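Local coordinates for uncharacterized protein (Pyrococcus furiosus, PDB 4XM2) that probably acts as a zinc-dependent deacetylase of the GlcNAc-PI de-N-acetylase (LmbE-like) family, removing acetyl groups from N-acetylated sugar substrates, at residues I35-H40 against I65-G70; D42-G47 against A188-H193; R110-P115 against E146-H151. All blocks are in the same frame, centred on the assembly; numbering follows the deposited sequence.

Contact 1: residues I35-H40 against I65-G70; sequences ICIEPH and ICMTDG. With ZN (zinc ion), chain J.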
loop_
_atom_site.group_PDB
_atom_site.type_symbol
_atom_site.label_atom_id
_atom_site.label_comp_id
_atom_site.label_asym_id
_atom_site.label_seq_id
_atom_site.Cartn_x
_atom_site.Cartn_y
_atom_site.Cartn_z
ATOM N N ILE D 35 -23.760 -11.736 15.394
ATOM C CA ILE D 35 -22.565 -12.077 14.649
ATOM C C ILE D 35 -21.351 -12.228 15.552
ATOM O O ILE D 35 -21.048 -11.361 16.383
ATOM C CB ILE D 35 -22.331 -11.110 13.502
ATOM C CG1 ILE D 35 -23.559 -11.157 12.567
ATOM C CG2 ILE D 35 -21.036 -11.489 12.765
ATOM C CD1 ILE D 35 -23.492 -10.222 11.322
ATOM N N CYS D 36 -20.717 -13.394 15.410
ATOM C CA CYS D 36 -19.453 -13.685 16.016
ATOM C C CYS D 36 -18.356 -13.575 14.949
ATOM O O CYS D 36 -18.291 -14.384 14.049
ATOM C CB CYS D 36 -19.509 -15.073 16.681
ATOM S SG CYS D 36 -20.878 -15.210 17.959
ATOM N N ILE D 37 -17.519 -12.541 15.039
ATOM C CA ILE D 37 -16.413 -12.334 14.072
ATOM C C ILE D 37 -15.159 -13.025 14.615
ATOM O O ILE D 37 -14.766 -12.709 15.720
ATOM C CB ILE D 37 -16.161 -10.799 13.870
ATOM C CG1 ILE D 37 -17.426 -10.164 13.275
ATOM C CG2 ILE D 37 -14.999 -10.575 13.014
ATOM C CD1 ILE D 37 -17.449 -8.660 13.153
ATOM N N GLU D 38 -14.573 -13.989 13.888
ATOM C CA GLU D 38 -13.360 -14.648 14.337
ATOM C C GLU D 38 -12.192 -14.404 13.396
ATOM O O GLU D 38 -12.396 -14.308 12.178
ATOM C CB GLU D 38 -13.540 -16.167 14.581
ATOM C CG GLU D 38 -14.101 -16.935 13.416
ATOM C CD GLU D 38 -14.168 -18.433 13.667
ATOM O OE1 GLU D 38 -13.985 -18.860 14.825
ATOM O OE2 GLU D 38 -14.393 -19.191 12.698
ATOM N N PRO D 39 -10.967 -14.282 13.938
ATOM C CA PRO D 39 -9.754 -14.093 13.062
ATOM C C PRO D 39 -9.373 -15.339 12.276
ATOM O O PRO D 39 -8.944 -15.232 11.125
ATOM C CB PRO D 39 -8.649 -13.754 14.046
ATOM C CG PRO D 39 -9.403 -13.317 15.353
ATOM C CD PRO D 39 -10.687 -14.040 15.370
ATOM N N HIS D 40 -9.518 -16.514 12.901
ATOM C CA HIS D 40 -9.180 -17.800 12.268
ATOM C C HIS D 40 -10.298 -18.790 12.543
ATOM O O HIS D 40 -11.095 -18.551 13.428
ATOM C CB HIS D 40 -7.879 -18.383 12.850
ATOM C CG HIS D 40 -6.713 -17.465 12.730
ATOM N ND1 HIS D 40 -6.200 -16.781 13.809
ATOM C CD2 HIS D 40 -6.019 -17.037 11.640
ATOM C CE1 HIS D 40 -5.204 -16.005 13.394
ATOM N NE2 HIS D 40 -5.088 -16.134 12.081
ATOM N N ILE D 65 -18.613 -14.833 11.125
ATOM C CA ILE D 65 -17.740 -14.359 10.016
ATOM C C ILE D 65 -16.304 -14.814 10.411
ATOM O O ILE D 65 -15.815 -14.497 11.503
ATOM C CB ILE D 65 -17.741 -12.820 9.794
ATOM C CG1 ILE D 65 -19.107 -12.302 9.422
ATOM C CG2 ILE D 65 -16.685 -12.428 8.690
ATOM C CD1 ILE D 65 -19.318 -10.815 9.751
ATOM N N CYS D 66 -15.669 -15.584 9.558
ATOM C CA CYS D 66 -14.298 -15.980 9.753
ATOM C C CYS D 66 -13.373 -15.159 8.814
ATOM O O CYS D 66 -13.516 -15.222 7.595
ATOM C CB CYS D 66 -14.119 -17.469 9.503
ATOM S SG CYS D 66 -12.457 -17.903 10.081
ATOM N N MET D 67 -12.501 -14.349 9.411
ATOM C CA MET D 67 -11.672 -13.320 8.687
ATOM C C MET D 67 -10.696 -13.956 7.749
ATOM O O MET D 67 -10.584 -13.518 6.603
ATOM C CB MET D 67 -10.908 -12.412 9.646
ATOM C CG MET D 67 -11.818 -11.643 10.585
ATOM S SD MET D 67 -13.078 -10.628 9.811
ATOM C CE MET D 67 -12.151 -9.482 8.752
ATOM N N THR D 68 -10.071 -15.034 8.208
ATOM C CA THR D 68 -9.063 -15.730 7.420
ATOM C C THR D 68 -9.351 -17.195 7.124
ATOM O O THR D 68 -10.321 -17.797 7.612
ATOM C CB THR D 68 -7.608 -15.584 8.023
ATOM O OG1 THR D 68 -7.479 -16.328 9.236
ATOM C CG2 THR D 68 -7.223 -14.088 8.265
ATOM N N ASP D 69 -8.476 -17.791 6.321
ATOM C CA ASP D 69 -8.605 -19.184 5.946
ATOM C C ASP D 69 -7.755 -20.093 6.811
ATOM O O ASP D 69 -7.849 -21.327 6.674
ATOM C CB ASP D 69 -8.188 -19.349 4.508
ATOM C CG ASP D 69 -6.752 -18.882 4.253
ATOM O OD1 ASP D 69 -5.932 -18.739 5.227
ATOM O OD2 ASP D 69 -6.429 -18.740 3.052
ATOM N N GLY D 70 -6.903 -19.523 7.672
ATOM C CA GLY D 70 -6.104 -20.361 8.617
ATOM C C GLY D 70 -5.047 -21.181 7.922
ATOM O O GLY D 70 -4.546 -22.158 8.455
HETATM ZN ZN ZN J . -6.684 -17.051 15.917
HETATM O O HOH W 1 -6.672 -19.370 16.321
HETATM O O HOH W 2 -4.828 -17.987 16.295
#
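Ile37 and Ile65, with Glu38 and Cys66 beyond them, pair two neighbouring parallel strands in the central sheet of a Rossmann-like alpha/beta fold, the first beta-alpha-beta unit of the chain (strand 33-38, helix 43-57, strand 61-68). The backbone ladder runs from Ile65 N to Cys36 O, from Glu38 N to Ile65 O (2.7 Å, 171° at the hydrogen) and from Met67 N to Glu38 O. On the face covered by helix 149-164, Ile65 CD1 sits 3.5 Å from Ile35 CG2 and also reaches Ile37 CG1, while Met67, bent at chi2 and chi3, brings its SD to Ile37 CG2. On the other face the Glu38 side chain runs over Cys66, and its OE1 accepts a hydrogen bond from Cys44 N at the start of helix 43-57.

Past the strand ends the two segments stay together, and His40 ND1 binds the zinc ion at 2.2 Å, its NE2 being held by Asp150; Asp43 and His151 complete the protein ligands. Thr68 lies alongside His40. With its hydroxyl set between backbone N and carbonyl carbon (chi1 71°), Thr68 OG1 donates to Pro39 O at 2.6 Å, in the carbonyl plane.

Contact 2: residues D42-G47 against A188-H193; sequences DDCAIG and ALYYTH. With ZN (zinc ion), chain J.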
loop_
_atom_site.group_PDB
_atom_site.type_symbol
_atom_site.label_atom_id
_atom_site.label_comp_id
_atom_site.label_asym_id
_atom_site.label_seq_id
_atom_site.Cartn_x
_atom_site.Cartn_y
_atom_site.Cartn_z
ATOM N N ASP D 42 -11.627 -21.562 14.470
ATOM C CA ASP D 42 -11.417 -22.022 15.844
ATOM C C ASP D 42 -11.485 -20.935 16.898
ATOM O O ASP D 42 -11.603 -21.257 18.077
ATOM C CB ASP D 42 -10.175 -22.944 16.024
ATOM C CG ASP D 42 -8.814 -22.161 16.210
ATOM O OD1 ASP D 42 -8.812 -20.934 16.441
ATOM O OD2 ASP D 42 -7.735 -22.824 16.135
ATOM N N ASP D 43 -11.480 -19.655 16.522
ATOM C CA ASP D 43 -11.483 -18.642 17.600
ATOM C C ASP D 43 -12.801 -18.443 18.303
ATOM O O ASP D 43 -12.815 -18.348 19.528
ATOM C CB ASP D 43 -10.881 -17.298 17.196
ATOM C CG ASP D 43 -9.429 -17.415 16.939
ATOM O OD1 ASP D 43 -8.682 -17.646 17.908
ATOM O OD2 ASP D 43 -9.048 -17.311 15.752
ATOM N N CYS D 44 -13.896 -18.407 17.548
ATOM C CA CYS D 44 -15.231 -18.349 18.154
ATOM C C CYS D 44 -15.450 -19.427 19.247
ATOM O O CYS D 44 -15.873 -19.139 20.376
ATOM C CB CYS D 44 -16.320 -18.394 17.069
ATOM S SG CYS D 44 -16.534 -16.780 16.316
ATOM N N ALA D 45 -15.095 -20.639 18.904
ATOM C CA ALA D 45 -15.180 -21.782 19.784
ATOM C C ALA D 45 -14.255 -21.713 21.008
ATOM O O ALA D 45 -14.664 -22.131 22.078
ATOM C CB ALA D 45 -14.921 -23.053 18.992
ATOM N N ILE D 46 -13.038 -21.190 20.856
ATOM C CA ILE D 46 -12.049 -21.098 21.942
ATOM C C ILE D 46 -12.391 -19.940 22.858
ATOM O O ILE D 46 -12.292 -20.054 24.098
ATOM C CB ILE D 46 -10.593 -20.900 21.395
ATOM C CG1 ILE D 46 -10.093 -22.161 20.746
ATOM C CG2 ILE D 46 -9.619 -20.437 22.487
ATOM C CD1 ILE D 46 -8.820 -21.955 20.037
ATOM N N GLY D 47 -12.792 -18.821 22.262
ATOM C CA GLY D 47 -13.021 -17.582 23.018
ATOM C C GLY D 47 -14.404 -17.513 23.609
ATOM O O GLY D 47 -14.598 -16.939 24.692
ATOM N N ALA D 188 -20.007 -6.930 21.987
ATOM C CA ALA D 188 -19.272 -7.513 23.127
ATOM C C ALA D 188 -17.889 -8.075 22.701
ATOM O O ALA D 188 -17.773 -8.897 21.766
ATOM C CB ALA D 188 -20.097 -8.618 23.842
ATOM N N LEU D 189 -16.845 -7.670 23.417
ATOM C CA LEU D 189 -15.473 -8.125 23.069
ATOM C C LEU D 189 -15.088 -9.329 23.915
ATOM O O LEU D 189 -15.184 -9.314 25.151
ATOM C CB LEU D 189 -14.469 -6.974 23.253
ATOM C CG LEU D 189 -14.705 -5.627 22.581
ATOM C CD1 LEU D 189 -13.687 -4.627 22.972
ATOM C CD2 LEU D 189 -14.665 -5.753 21.033
ATOM N N TYR D 190 -14.666 -10.386 23.265
ATOM C CA TYR D 190 -14.163 -11.535 23.975
ATOM C C TYR D 190 -12.660 -11.619 23.835
ATOM O O TYR D 190 -12.064 -10.812 23.132
ATOM C CB TYR D 190 -14.826 -12.817 23.460
ATOM C CG TYR D 190 -14.552 -13.164 22.028
ATOM C CD1 TYR D 190 -15.341 -12.657 21.001
ATOM C CD2 TYR D 190 -13.487 -14.023 21.693
ATOM C CE1 TYR D 190 -15.081 -13.035 19.667
ATOM C CE2 TYR D 190 -13.225 -14.381 20.372
ATOM C CZ TYR D 190 -14.036 -13.881 19.363
ATOM O OH TYR D 190 -13.740 -14.226 18.059
ATOM N N TYR D 191 -12.053 -12.610 24.473
ATOM C CA TYR D 191 -10.596 -12.629 24.639
ATOM C C TYR D 191 -10.194 -11.278 25.234
ATOM O O TYR D 191 -9.426 -10.552 24.619
ATOM C CB TYR D 191 -9.840 -12.745 23.295
ATOM C CG TYR D 191 -9.787 -14.049 22.587
ATOM C CD1 TYR D 191 -9.725 -15.243 23.270
ATOM C CD2 TYR D 191 -9.739 -14.093 21.211
ATOM C CE1 TYR D 191 -9.609 -16.442 22.616
ATOM C CE2 TYR D 191 -9.645 -15.315 20.547
ATOM C CZ TYR D 191 -9.614 -16.483 21.252
ATOM O OH TYR D 191 -9.506 -17.709 20.571
ATOM N N THR D 192 -10.698 -10.943 26.408
ATOM C CA THR D 192 -10.447 -9.623 26.958
ATOM C C THR D 192 -9.855 -9.779 28.341
ATOM O O THR D 192 -10.178 -10.753 29.041
ATOM C CB THR D 192 -11.761 -8.825 27.008
ATOM O OG1 THR D 192 -11.561 -7.544 27.627
ATOM C CG2 THR D 192 -12.855 -9.602 27.753
ATOM N N HIS D 193 -8.986 -8.853 28.750
ATOM C CA HIS D 193 -8.447 -8.941 30.088
ATOM C C HIS D 193 -9.229 -8.040 31.044
ATOM O O HIS D 193 -8.994 -8.105 32.253
ATOM C CB HIS D 193 -6.943 -8.622 30.144
ATOM C CG HIS D 193 -6.634 -7.162 30.125
ATOM N ND1 HIS D 193 -7.084 -6.322 29.123
ATOM C CD2 HIS D 193 -5.911 -6.385 30.973
ATOM C CE1 HIS D 193 -6.663 -5.085 29.356
ATOM N NE2 HIS D 193 -5.942 -5.095 30.470
HETATM ZN ZN ZN J . -6.684 -17.051 15.917
HETATM O O HOH W 1 -6.672 -19.370 16.321
HETATM O O HOH W 2 -4.828 -17.987 16.295
#
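Tyr191, just after the edge strand 186-190, reaches the first turn of helix 43-57 and touches Asp43, Ile46 and Gly47 beside the zinc ion. With CG anti to the carbonyl carbon (chi1 -76°), the side chain swings toward the helix, and its hydroxyl reaches Asp43. From CB the ring extends to the helix: CD1 comes within 4.0 Å of Gly47 CA, and CE1 closes on the same Gly47 CA at 3.6 Å while also meeting Ile46 CG2. On the other side of the ring, CE2 lies near Asp43 OD1 and CB. At the tip, Tyr191 OH donates a hydrogen bond of 2.8 Å to Asp43 OD1 and lies 3.3 Å from Ile46 CG2, which sits in the ring plane at its edge. The ring and the Asp43 carboxylate are turned 80° apart, and the phenol uses the anti lone pair of OD1.

Tyr190 CD2 lies over one face of the Tyr191 ring, offset toward the rim, and also packs on Gly47 CA. Because Gly47 has no side chain, both rings can approach the helix backbone closely here. The Tyr190 hydroxyl is bonded to Ile37 O in the central sheet, and Ile260 of a third subunit packs on Ile46 and Tyr191.

Asp43 divides its carboxylate: OD2 binds the zinc ion at 2.4 Å, and OD1 receives both the phenol and zinc-bound water 1, which also donates to Asp42 OD1. Tyr191 is thus a second-shell residue: gripped at both oxygens, the metal-binding carboxylate probably has its rotation fixed.

Contact 3: residues R110-P115 against E146-H151; sequences RDTELP and ESHPDH. With ZN (zinc ion), chain J.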
loop_
_atom_site.group_PDB
_atom_site.type_symbol
_atom_site.label_atom_id
_atom_site.label_comp_id
_atom_site.label_asym_id
_atom_site.label_seq_id
_atom_site.Cartn_x
_atom_site.Cartn_y
_atom_site.Cartn_z
ATOM N N ARG D 110 -5.792 -14.485 3.415
ATOM C CA ARG D 110 -4.844 -15.503 3.882
ATOM C C ARG D 110 -4.397 -15.188 5.308
ATOM O O ARG D 110 -4.128 -14.004 5.664
ATOM C CB ARG D 110 -3.654 -15.639 2.906
ATOM C CG ARG D 110 -2.664 -16.732 3.284
ATOM C CD ARG D 110 -1.639 -16.984 2.192
ATOM N NE ARG D 110 -2.293 -17.435 0.953
ATOM C CZ ARG D 110 -1.645 -17.634 -0.179
ATOM N NH1 ARG D 110 -0.333 -17.468 -0.194
ATOM N NH2 ARG D 110 -2.289 -18.051 -1.274
ATOM N N ASP D 111 -4.408 -16.230 6.129
ATOM C CA ASP D 111 -3.854 -16.307 7.495
ATOM C C ASP D 111 -2.467 -15.604 7.563
ATOM O O ASP D 111 -1.568 -15.882 6.748
ATOM C CB ASP D 111 -3.771 -17.831 7.800
ATOM C CG ASP D 111 -3.359 -18.174 9.230
ATOM O OD1 ASP D 111 -3.217 -17.295 10.136
ATOM O OD2 ASP D 111 -3.172 -19.385 9.454
ATOM N N THR D 112 -2.299 -14.731 8.547
ATOM C CA THR D 112 -1.136 -13.843 8.717
ATOM C C THR D 112 -1.053 -12.665 7.731
ATOM O O THR D 112 -0.094 -11.924 7.795
ATOM C CB THR D 112 0.253 -14.549 8.771
ATOM O OG1 THR D 112 0.730 -14.883 7.459
ATOM C CG2 THR D 112 0.223 -15.798 9.713
ATOM N N GLU D 113 -2.071 -12.487 6.859
ATOM C CA GLU D 113 -2.050 -11.474 5.789
ATOM C C GLU D 113 -3.355 -10.719 5.767
ATOM O O GLU D 113 -3.693 -10.072 4.816
ATOM C CB GLU D 113 -1.741 -12.118 4.413
ATOM C CG GLU D 113 -0.418 -12.811 4.357
ATOM C CD GLU D 113 -0.096 -13.468 3.016
ATOM O OE1 GLU D 113 -0.901 -13.415 2.054
ATOM O OE2 GLU D 113 0.965 -14.106 2.938
ATOM N N LEU D 114 -4.100 -10.766 6.842
ATOM C CA LEU D 114 -5.347 -10.016 6.870
ATOM C C LEU D 114 -5.074 -8.505 6.890
ATOM O O LEU D 114 -4.401 -8.016 7.775
ATOM C CB LEU D 114 -6.176 -10.401 8.089
ATOM C CG LEU D 114 -7.324 -9.390 8.264
ATOM C CD1 LEU D 114 -8.400 -9.713 7.281
ATOM C CD2 LEU D 114 -7.817 -9.438 9.725
ATOM N N PRO D 115 -5.595 -7.777 5.898
ATOM C CA PRO D 115 -5.256 -6.362 5.763
ATOM C C PRO D 115 -5.903 -5.534 6.819
ATOM O O PRO D 115 -6.994 -5.930 7.364
ATOM C CB PRO D 115 -5.880 -5.998 4.429
ATOM C CG PRO D 115 -5.695 -7.271 3.588
ATOM C CD PRO D 115 -6.070 -8.370 4.623
ATOM N N GLU D 146 -0.950 -9.281 22.994
ATOM C CA GLU D 146 -1.506 -9.998 21.842
ATOM C C GLU D 146 -0.600 -9.744 20.641
ATOM O O GLU D 146 -0.431 -8.610 20.162
ATOM C CB GLU D 146 -2.903 -9.483 21.542
ATOM C CG GLU D 146 -3.573 -10.197 20.335
ATOM C CD GLU D 146 -3.362 -11.691 20.312
ATOM O OE1 GLU D 146 -2.547 -12.185 19.499
ATOM O OE2 GLU D 146 -4.037 -12.392 21.102
ATOM N N SER D 147 -0.031 -10.813 20.150
ATOM C CA SER D 147 1.002 -10.729 19.167
ATOM C C SER D 147 0.549 -11.150 17.802
ATOM O O SER D 147 1.338 -11.101 16.872
ATOM C CB SER D 147 2.182 -11.626 19.607
ATOM O OG SER D 147 2.816 -10.925 20.666
ATOM N N HIS D 148 -0.695 -11.580 17.650
ATOM C CA HIS D 148 -1.129 -11.872 16.288
ATOM C C HIS D 148 -1.775 -10.675 15.600
ATOM O O HIS D 148 -2.896 -10.307 15.953
ATOM C CB HIS D 148 -2.084 -13.068 16.213
ATOM C CG HIS D 148 -2.022 -13.783 14.904
ATOM N ND1 HIS D 148 -1.727 -15.131 14.803
ATOM C CD2 HIS D 148 -2.118 -13.325 13.629
ATOM C CE1 HIS D 148 -1.691 -15.481 13.525
ATOM N NE2 HIS D 148 -1.907 -14.399 12.789
ATOM N N PRO D 149 -1.141 -10.139 14.527
ATOM C CA PRO D 149 -1.754 -8.977 13.851
ATOM C C PRO D 149 -3.174 -9.229 13.385
ATOM O O PRO D 149 -3.982 -8.314 13.489
ATOM C CB PRO D 149 -0.837 -8.714 12.636
ATOM C CG PRO D 149 -0.120 -9.966 12.441
ATOM C CD PRO D 149 0.090 -10.542 13.835
ATOM N N ASP D 150 -3.454 -10.433 12.864
ATOM C CA ASP D 150 -4.800 -10.837 12.430
ATOM C C ASP D 150 -5.826 -10.671 13.560
ATOM O O ASP D 150 -6.993 -10.374 13.292
ATOM C CB ASP D 150 -4.855 -12.339 12.029
ATOM C CG ASP D 150 -4.125 -12.678 10.699
ATOM O OD1 ASP D 150 -3.801 -11.781 9.915
ATOM O OD2 ASP D 150 -3.882 -13.901 10.420
ATOM N N HIS D 151 -5.395 -10.856 14.816
ATOM C CA HIS D 151 -6.289 -10.736 15.977
ATOM C C HIS D 151 -6.527 -9.300 16.293
ATOM O O HIS D 151 -7.656 -8.830 16.375
ATOM C CB HIS D 151 -5.699 -11.446 17.226
ATOM C CG HIS D 151 -6.055 -12.887 17.298
ATOM N ND1 HIS D 151 -6.792 -13.417 18.350
ATOM C CD2 HIS D 151 -5.860 -13.904 16.411
ATOM C CE1 HIS D 151 -7.005 -14.697 18.109
ATOM N NE2 HIS D 151 -6.443 -15.024 16.960
HETATM ZN ZN ZN J . -6.684 -17.051 15.917
HETATM O O HOH W 3 -2.910 -9.250 9.704
HETATM O O HOH W 1 -6.672 -19.370 16.321
HETATM O O HOH W 2 -4.828 -17.987 16.295
#
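Both oxygens of Asp150 take backbone N-H groups of the loop 110-115, tying the loop that follows strand 103-109 to the first turn of helix 149-164 at the C-terminal end of the Rossmann-like sheet. Thr112 N donates to the syn lone pair of Asp150 OD2 at 2.6 Å (154° at the hydrogen). Leu114 N gives a longer bond to Asp150 OD1, from the syn side but 29° out of the carboxylate plane. A water links the same OD1 to Leu114 O. The carboxylate therefore spans the end of the type II turn Arg110-Glu113, and Asp150 CG, anti to the carbonyl carbon (chi1 -71°), brings both oxygens to the loop.

Asp150 OD2 also accepts a hydrogen bond from His40 NE2, so it supports a zinc-binding histidine from the second shell; a weak bond from His148 NE2 ends there as well. Asp111 OD1 stands 3.5 Å from Asp150 OD2, two acceptors close together with donors surrounding OD2, and Asp111 OD2 is held by Met72 N.

The next residue, His151, binds the zinc ion through NE2 at 2.3 Å. A third subunit borders this end of the contact: its His259 ring meets His151 edge-to-face, and its His259 and Ile260 bond to Glu146 OE1 and OE2. Glu146 OE1 also accepts His148 N.

Packing closes the contact: the Thr112 methyl approaches the His148 ring obliquely, and Leu114 CB lies 3.3 Å from Asp150 OD1, while Leu114 CD2 reaches Asp150 O at 3.8 Å.

How the contacts relate
The three contacts surround one zinc ion: each supplies one of its protein ligands, and two waters complete the five. Centres of contacts 1 and 2, and of contacts 1 and 3, are about 11 Å apart; those of contacts 2 and 3 are about 15 Å apart. Contact 1 joins two inner strands of the parallel sheet; contact 2 links helix 43-57 to the edge strand 186-190, and its segments alternate with those of contact 1. Contact 3 begins only after contact 1 has closed, and is nested within the loop closed by contact 2. Distant parts of the chain thus converge on a probable deacetylase centre, which a third subunit borders.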